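Local coordinates for protein N-terminal acetyltransferase B complex subunit MDM20 (Candida albicans, PDB 5K04) that probably serves as the auxiliary, non-catalytic subunit of the NatB complex, which acetylates the N-termini of proteins, at residues A604-V608 and F609-L613; H233-T236 and E237-L240; T162-A165 and S166-S170. All blocks are in the same frame, centred on the assembly; numbering follows the deposited sequence.

Overall arrangement
The chain is mostly helical and has no strand, and its family belongs to the TPR clan of helical-repeat proteins. The three contacts sample it in series: interaction 3 on helix 162-177 comes first, then interaction 2 on helix 229-242, then interaction 1 at the start of helix 608-625. Interactions 2 and 3 have centres about 36 Å apart, interactions 1 and 3 about 47 Å, and interactions 1 and 2, on opposite sides of the chain's centre, about 61 Å. Each is local: interactions 2 and 3 join successive turns of one helix, interaction 1 a helix start to the loop before it. Their helices pack on neighbours such as 143-157, 213-225, 248-260 and 571-584, consistent with a helical-repeat scaffold.

Interaction 1. Residues A604-V608 and F609-L613; sequences AKFSV and FDNLL
Ser607 N-caps helix 608-625: its OG accepts a nearly straight bond from Asp610 N, at 3.2 Å and 165°. Because OG stands between its own backbone N and carbonyl carbon (chi1 70°), it faces the first helical turn. The Asp610 side chain returns the interaction through solvent, since water 2 accepts from Ser607 N and donates to Asp610 OD2; a water takes the place of the direct bond that would close a capping box.

Phe606, just before the cap, packs across the Asp610 side chain at about a right angle. Phe606 CB sits 3.6 Å from Asn611 OD1 and nearly as close to Asp610 CB, so it touches both residues. One atom further, Phe606 CG is 3.8 Å from Asp610 CB. On the ring, Phe606 CD2 comes within 3.8 Å of Asn611 OD1, which approaches the edge near the ring plane, while the amide plane itself is turned 61° from the ring. Ala604 CB lies over one ring face, offset toward the rim. Farther out, the ring meets Tyr614 as well as Val572 and Leu576 of helix 571-584, tying the capped end to that helix. Asn611 is held at its other end too, its backbone N bonding Ser607 O at 2.9 Å. Water 1 completes the link, donating to Asn611 OD1 and accepting from Phe606 N, each at 2.9 Å.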
loop_
_atom_site.group_PDB
_atom_site.type_symbol
_atom_site.label_atom_id
_atom_site.label_comp_id
_atom_site.label_asym_id
_atom_site.label_seq_id
_atom_site.Cartn_x
_atom_site.Cartn_y
_atom_site.Cartn_z
ATOM N N ALA A 604 1.315 3.144 -26.193
ATOM C CA ALA A 604 1.499 3.944 -24.984
ATOM C C ALA A 604 0.281 4.757 -24.518
ATOM O O ALA A 604 0.195 5.064 -23.319
ATOM C CB ALA A 604 2.666 4.909 -25.179
ATOM N N LYS A 605 -0.632 5.161 -25.405
ATOM C CA LYS A 605 -1.853 5.915 -25.011
ATOM C C LYS A 605 -1.555 7.332 -24.501
ATOM O O LYS A 605 -2.106 7.773 -23.495
ATOM C CB LYS A 605 -2.692 5.147 -23.981
ATOM C CG LYS A 605 -3.407 3.946 -24.583
ATOM C CD LYS A 605 -3.754 2.862 -23.567
ATOM C CE LYS A 605 -4.475 1.692 -24.239
ATOM N NZ LYS A 605 -3.709 1.108 -25.404
ATOM N N PHE A 606 -0.750 8.081 -25.255
ATOM C CA PHE A 606 -0.246 9.382 -24.829
ATOM C C PHE A 606 -0.960 10.556 -25.505
ATOM O O PHE A 606 -1.625 10.422 -26.538
ATOM C CB PHE A 606 1.248 9.486 -25.122
ATOM C CG PHE A 606 2.126 8.743 -24.160
ATOM C CD1 PHE A 606 1.754 8.565 -22.843
ATOM C CD2 PHE A 606 3.365 8.252 -24.579
ATOM C CE1 PHE A 606 2.601 7.889 -21.947
ATOM C CE2 PHE A 606 4.219 7.576 -23.693
ATOM C CZ PHE A 606 3.833 7.391 -22.376
ATOM N N SER A 607 -0.798 11.727 -24.888
ATOM C CA SER A 607 -1.062 13.007 -25.537
ATOM C C SER A 607 -0.130 13.226 -26.731
ATOM O O SER A 607 0.926 12.595 -26.858
ATOM C CB SER A 607 -0.873 14.156 -24.552
ATOM O OG SER A 607 0.506 14.314 -24.220
ATOM N N VAL A 608 -0.528 14.159 -27.606
ATOM C CA VAL A 608 0.292 14.477 -28.775
ATOM C C VAL A 608 1.714 14.806 -28.348
ATOM O O VAL A 608 2.686 14.269 -28.894
ATOM C CB VAL A 608 -0.324 15.629 -29.587
ATOM C CG1 VAL A 608 0.490 15.878 -30.826
ATOM C CG2 VAL A 608 -1.768 15.318 -29.973
ATOM N N PHE A 609 1.853 15.660 -27.327
ATOM C CA PHE A 609 3.187 16.100 -26.941
ATOM C C PHE A 609 4.017 14.953 -26.388
ATOM O O PHE A 609 5.200 14.816 -26.725
ATOM C CB PHE A 609 3.142 17.234 -25.926
ATOM C CG PHE A 609 4.510 17.648 -25.476
ATOM C CD1 PHE A 609 5.398 18.234 -26.380
ATOM C CD2 PHE A 609 4.938 17.422 -24.177
ATOM C CE1 PHE A 609 6.668 18.601 -25.994
ATOM C CE2 PHE A 609 6.222 17.801 -23.778
ATOM C CZ PHE A 609 7.084 18.386 -24.691
ATOM N N ASP A 610 3.418 14.124 -25.527
ATOM C CA ASP A 610 4.156 12.999 -24.963
ATOM C C ASP A 610 4.569 12.002 -26.040
ATOM O O ASP A 610 5.654 11.425 -25.952
ATOM C CB ASP A 610 3.339 12.314 -23.866
ATOM C CG ASP A 610 3.585 12.929 -22.482
ATOM O OD1 ASP A 610 4.618 13.611 -22.296
ATOM O OD2 ASP A 610 2.745 12.725 -21.576
ATOM N N ASN A 611 3.740 11.800 -27.071
ATOM C CA ASN A 611 4.156 10.939 -28.180
ATOM C C ASN A 611 5.382 11.512 -28.892
ATOM O O ASN A 611 6.293 10.768 -29.265
ATOM C CB ASN A 611 2.994 10.724 -29.160
ATOM C CG ASN A 611 2.134 9.491 -28.794
ATOM O OD1 ASN A 611 2.637 8.497 -28.252
ATOM N ND2 ASN A 611 0.844 9.564 -29.083
ATOM N N LEU A 612 5.436 12.841 -29.066
ATOM C CA LEU A 612 6.608 13.463 -29.673
ATOM C C LEU A 612 7.822 13.379 -28.750
ATOM O O LEU A 612 8.928 13.054 -29.195
ATOM C CB LEU A 612 6.295 14.915 -30.016
ATOM C CG LEU A 612 7.445 15.828 -30.450
ATOM C CD1 LEU A 612 7.946 15.432 -31.823
ATOM C CD2 LEU A 612 6.978 17.285 -30.446
ATOM N N LEU A 613 7.627 13.660 -27.461
ATOM C CA LEU A 613 8.719 13.623 -26.491
ATOM C C LEU A 613 9.467 12.295 -26.539
ATOM O O LEU A 613 10.706 12.264 -26.570
ATOM C CB LEU A 613 8.163 13.872 -25.081
ATOM C CG LEU A 613 9.205 13.939 -23.939
ATOM C CD1 LEU A 613 10.156 15.127 -24.117
ATOM C CD2 LEU A 613 8.551 13.970 -22.549
HETATM O O HOH W 1 0.512 6.734 -27.487
HETATM O O HOH W 2 -0.129 11.495 -22.086
HETATM O O HOH W 3 0.897 15.585 -21.962
#

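Interaction 2. Residues H233-T236 and E237-L240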
loop_
_atom_site.group_PDB
_atom_site.type_symbol
_atom_site.label_atom_id
_atom_site.label_comp_id
_atom_site.label_asym_id
_atom_site.label_seq_id
_atom_site.Cartn_x
_atom_site.Cartn_y
_atom_site.Cartn_z
ATOM N N HIS A 233 -26.233 -23.758 13.703
ATOM C CA HIS A 233 -27.172 -23.004 14.518
ATOM C C HIS A 233 -26.829 -23.161 15.987
ATOM O O HIS A 233 -26.772 -22.178 16.738
ATOM C CB HIS A 233 -28.603 -23.476 14.247
ATOM C CG HIS A 233 -29.647 -22.604 14.875
ATOM N ND1 HIS A 233 -29.826 -21.282 14.517
ATOM C CD2 HIS A 233 -30.549 -22.857 15.852
ATOM C CE1 HIS A 233 -30.801 -20.765 15.241
ATOM N NE2 HIS A 233 -31.255 -21.699 16.061
ATOM N N ALA A 234 -26.558 -24.400 16.397
ATOM C CA ALA A 234 -26.061 -24.669 17.740
ATOM C C ALA A 234 -24.754 -23.932 18.001
ATOM O O ALA A 234 -24.587 -23.296 19.048
ATOM C CB ALA A 234 -25.883 -26.178 17.935
ATOM N N TYR A 235 -23.814 -23.996 17.056
ATOM C CA TYR A 235 -22.506 -23.383 17.288
ATOM C C TYR A 235 -22.620 -21.860 17.375
ATOM O O TYR A 235 -22.164 -21.251 18.351
ATOM C CB TYR A 235 -21.517 -23.816 16.195
ATOM C CG TYR A 235 -20.076 -23.367 16.429
ATOM C CD1 TYR A 235 -19.280 -23.976 17.398
ATOM C CD2 TYR A 235 -19.504 -22.346 15.666
ATOM C CE1 TYR A 235 -17.951 -23.562 17.623
ATOM C CE2 TYR A 235 -18.174 -21.934 15.879
ATOM C CZ TYR A 235 -17.415 -22.544 16.867
ATOM O OH TYR A 235 -16.123 -22.149 17.092
ATOM N N THR A 236 -23.266 -21.232 16.383
ATOM C CA THR A 236 -23.412 -19.778 16.400
ATOM C C THR A 236 -24.179 -19.307 17.633
ATOM O O THR A 236 -23.791 -18.319 18.270
ATOM C CB THR A 236 -24.096 -19.288 15.118
ATOM O OG1 THR A 236 -25.376 -19.916 14.953
ATOM C CG2 THR A 236 -23.229 -19.584 13.908
ATOM N N GLU A 237 -25.260 -20.009 17.991
ATOM C CA GLU A 237 -26.015 -19.645 19.189
ATOM C C GLU A 237 -25.121 -19.632 20.428
ATOM O O GLU A 237 -25.226 -18.730 21.269
ATOM C CB GLU A 237 -27.202 -20.601 19.381
ATOM C CG GLU A 237 -28.057 -20.309 20.604
ATOM C CD GLU A 237 -29.491 -20.802 20.476
ATOM O OE1 GLU A 237 -29.985 -21.426 21.430
ATOM O OE2 GLU A 237 -30.125 -20.553 19.431
ATOM N N LYS A 238 -24.213 -20.607 20.540
ATOM C CA LYS A 238 -23.248 -20.600 21.636
ATOM C C LYS A 238 -22.410 -19.324 21.621
ATOM O O LYS A 238 -22.286 -18.636 22.644
ATOM C CB LYS A 238 -22.349 -21.839 21.561
ATOM C CG LYS A 238 -21.361 -21.953 22.716
ATOM C CD LYS A 238 -20.236 -22.966 22.446
ATOM C CE LYS A 238 -19.198 -22.442 21.430
ATOM N NZ LYS A 238 -17.829 -23.055 21.603
ATOM N N LEU A 239 -21.817 -18.997 20.464
ATOM C CA LEU A 239 -20.969 -17.812 20.378
ATOM C C LEU A 239 -21.734 -16.562 20.768
ATOM O O LEU A 239 -21.217 -15.718 21.507
ATOM C CB LEU A 239 -20.411 -17.649 18.965
ATOM C CG LEU A 239 -19.476 -18.722 18.434
ATOM C CD1 LEU A 239 -18.954 -18.326 17.055
ATOM C CD2 LEU A 239 -18.350 -18.959 19.417
ATOM N N LEU A 240 -22.979 -16.443 20.296
ATOM C CA LEU A 240 -23.729 -15.195 20.407
ATOM C C LEU A 240 -24.356 -15.017 21.788
ATOM O O LEU A 240 -24.312 -13.918 22.355
ATOM C CB LEU A 240 -24.817 -15.152 19.333
ATOM C CG LEU A 240 -24.313 -15.228 17.885
ATOM C CD1 LEU A 240 -25.469 -15.555 16.936
ATOM C CD2 LEU A 240 -23.598 -13.942 17.474
#
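Glu237 N donates to His233 O at 2.9 Å, one of four consecutive i to i+4 bonds across residues 233-240 of helix 229-242, which packs between helices 213-225 and 248-260 in a mostly helical chain whose family belongs to the TPR clan.

The same two residues also meet through their side chains. Glu237 leaves the helix with CG anti to the backbone N (chi1 180°), and its extended chain brings Glu237 OE2 within 3.7 Å of His233 NE2, with carboxylate and ring planes steeply inclined. OE2 itself is hydrogen-bonded to Trp254 NE1, and the His233 ring stacks on that indole, so one tryptophan of helix 248-260 engages both residues.

A different flank of the helix carries Tyr235. Its ring is met by two residues of the following turn: Lys238 NZ is 4.0 Å from Tyr235 CE1, and Leu239 CD1 makes an apolar contact 3.9 Å from Tyr235 CE2. Tyr219 of helix 213-225 meets the same ring edge-to-face, and Met220 touches both Tyr235 and Leu239. Thr236 is turned so that OG1 bonds Leu232 O one turn back, while Thr236 O receives Leu240 N at 2.9 Å and has Leu240 CG only 3.2 Å away.

Interaction 3. Residues T162-A165 and S166-S170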
loop_
_atom_site.group_PDB
_atom_site.type_symbol
_atom_site.label_atom_id
_atom_site.label_comp_id
_atom_site.label_asym_id
_atom_site.label_seq_id
_atom_site.Cartn_x
_atom_site.Cartn_y
_atom_site.Cartn_z
ATOM N N THR A 162 -2.678 -26.484 -12.486
ATOM C CA THR A 162 -3.768 -27.367 -12.087
ATOM C C THR A 162 -3.440 -28.843 -12.274
ATOM O O THR A 162 -4.032 -29.689 -11.594
ATOM C CB THR A 162 -5.033 -27.014 -12.885
ATOM O OG1 THR A 162 -4.878 -27.426 -14.251
ATOM C CG2 THR A 162 -5.289 -25.507 -12.850
ATOM N N ASP A 163 -2.519 -29.177 -13.183
ATOM C CA ASP A 163 -2.176 -30.578 -13.404
ATOM C C ASP A 163 -1.345 -31.159 -12.264
ATOM O O ASP A 163 -1.274 -32.385 -12.126
ATOM C CB ASP A 163 -1.437 -30.737 -14.738
ATOM C CG ASP A 163 -0.318 -29.728 -14.915
ATOM O OD1 ASP A 163 -0.533 -28.532 -14.614
ATOM O OD2 ASP A 163 0.782 -30.132 -15.353
ATOM N N LYS A 164 -0.718 -30.311 -11.452
ATOM C CA LYS A 164 0.030 -30.743 -10.279
ATOM C C LYS A 164 -0.783 -30.634 -8.995
ATOM O O LYS A 164 -0.316 -31.080 -7.942
ATOM C CB LYS A 164 1.314 -29.911 -10.133
ATOM C CG LYS A 164 2.112 -29.725 -11.415
ATOM C CD LYS A 164 2.582 -31.063 -11.974
ATOM C CE LYS A 164 3.614 -31.717 -11.065
ATOM N NZ LYS A 164 4.972 -31.118 -11.231
ATOM N N ALA A 165 -1.992 -30.072 -9.070
ATOM C CA ALA A 165 -2.709 -29.651 -7.872
ATOM C C ALA A 165 -3.042 -30.835 -6.972
ATOM O O ALA A 165 -2.863 -30.776 -5.748
ATOM C CB ALA A 165 -3.980 -28.906 -8.278
ATOM N N SER A 166 -3.543 -31.917 -7.565
ATOM C CA SER A 166 -3.889 -33.110 -6.806
ATOM C C SER A 166 -2.674 -33.660 -6.054
ATOM O O SER A 166 -2.764 -34.012 -4.871
ATOM C CB SER A 166 -4.484 -34.154 -7.766
ATOM O OG SER A 166 -4.781 -35.360 -7.094
ATOM N N LEU A 167 -1.524 -33.744 -6.730
ATOM C CA LEU A 167 -0.313 -34.234 -6.078
ATOM C C LEU A 167 0.106 -33.324 -4.932
ATOM O O LEU A 167 0.405 -33.794 -3.826
ATOM C CB LEU A 167 0.809 -34.345 -7.101
ATOM C CG LEU A 167 2.194 -34.620 -6.528
ATOM C CD1 LEU A 167 2.295 -36.050 -6.064
ATOM C CD2 LEU A 167 3.240 -34.311 -7.580
ATOM N N TYR A 168 0.155 -32.009 -5.195
ATOM C CA TYR A 168 0.582 -31.046 -4.183
ATOM C C TYR A 168 -0.318 -31.110 -2.957
ATOM O O TYR A 168 0.148 -31.010 -1.817
ATOM C CB TYR A 168 0.573 -29.633 -4.772
ATOM C CG TYR A 168 1.642 -29.337 -5.822
ATOM C CD1 TYR A 168 2.722 -30.186 -6.014
ATOM C CD2 TYR A 168 1.577 -28.179 -6.597
ATOM C CE1 TYR A 168 3.703 -29.899 -6.959
ATOM C CE2 TYR A 168 2.551 -27.886 -7.537
ATOM C CZ TYR A 168 3.608 -28.745 -7.713
ATOM O OH TYR A 168 4.569 -28.456 -8.656
ATOM N N ASN A 169 -1.615 -31.287 -3.178
ATOM C CA ASN A 169 -2.558 -31.336 -2.073
ATOM C C ASN A 169 -2.413 -32.621 -1.277
ATOM O O ASN A 169 -2.554 -32.614 -0.049
ATOM C CB ASN A 169 -3.972 -31.204 -2.617
ATOM C CG ASN A 169 -4.919 -30.779 -1.579
ATOM O OD1 ASN A 169 -5.031 -29.586 -1.276
ATOM N ND2 ASN A 169 -5.580 -31.756 -0.958
ATOM N N SER A 170 -2.138 -33.732 -1.968
ATOM C CA SER A 170 -1.950 -35.017 -1.301
ATOM C C SER A 170 -0.663 -35.044 -0.490
ATOM O O SER A 170 -0.610 -35.663 0.579
ATOM C CB SER A 170 -1.948 -36.137 -2.344
ATOM O OG SER A 170 -1.226 -37.246 -1.862
#
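Lys164 CB rests on the Tyr168 ring in a CH-pi contact one turn apart on helix 162-177, a helix packed on helix 143-157 in what is probably a helical-repeat chain. Lys164 CB stands 3.7 Å from the centroid of the Tyr168 ring and 22° off the ring normal, displaced toward the rim where CE2 and CZ lie. Lys164 O sits over the same face at its inner end, 3.4 Å from Tyr168 CG, so backbone and side chain of the lysine together lie along this face from CG to the hydroxyl end. From chi2 (-61°) onward the lysine chain folds back, which keeps it curled beside the phenol instead of letting it reach outward.

The next shell is the helix backbone. Tyr168 N donates to Lys164 O at 2.9 Å and 171°, an almost linear bond that fixes the spacing of the two residues, and Asn169 N repeats the pattern with Ala165 O.

Beyond these lies helix 143-157, where Leu156 and Leu157 touch Tyr168, and Leu157 also meets Ala165 and Asn169. Asn169 ND2 bonds Phe194 O, linking the helix to chain further along. At the curled tip of the lysine, Lys164 NZ ends 3.7 Å from Tyr168 OH.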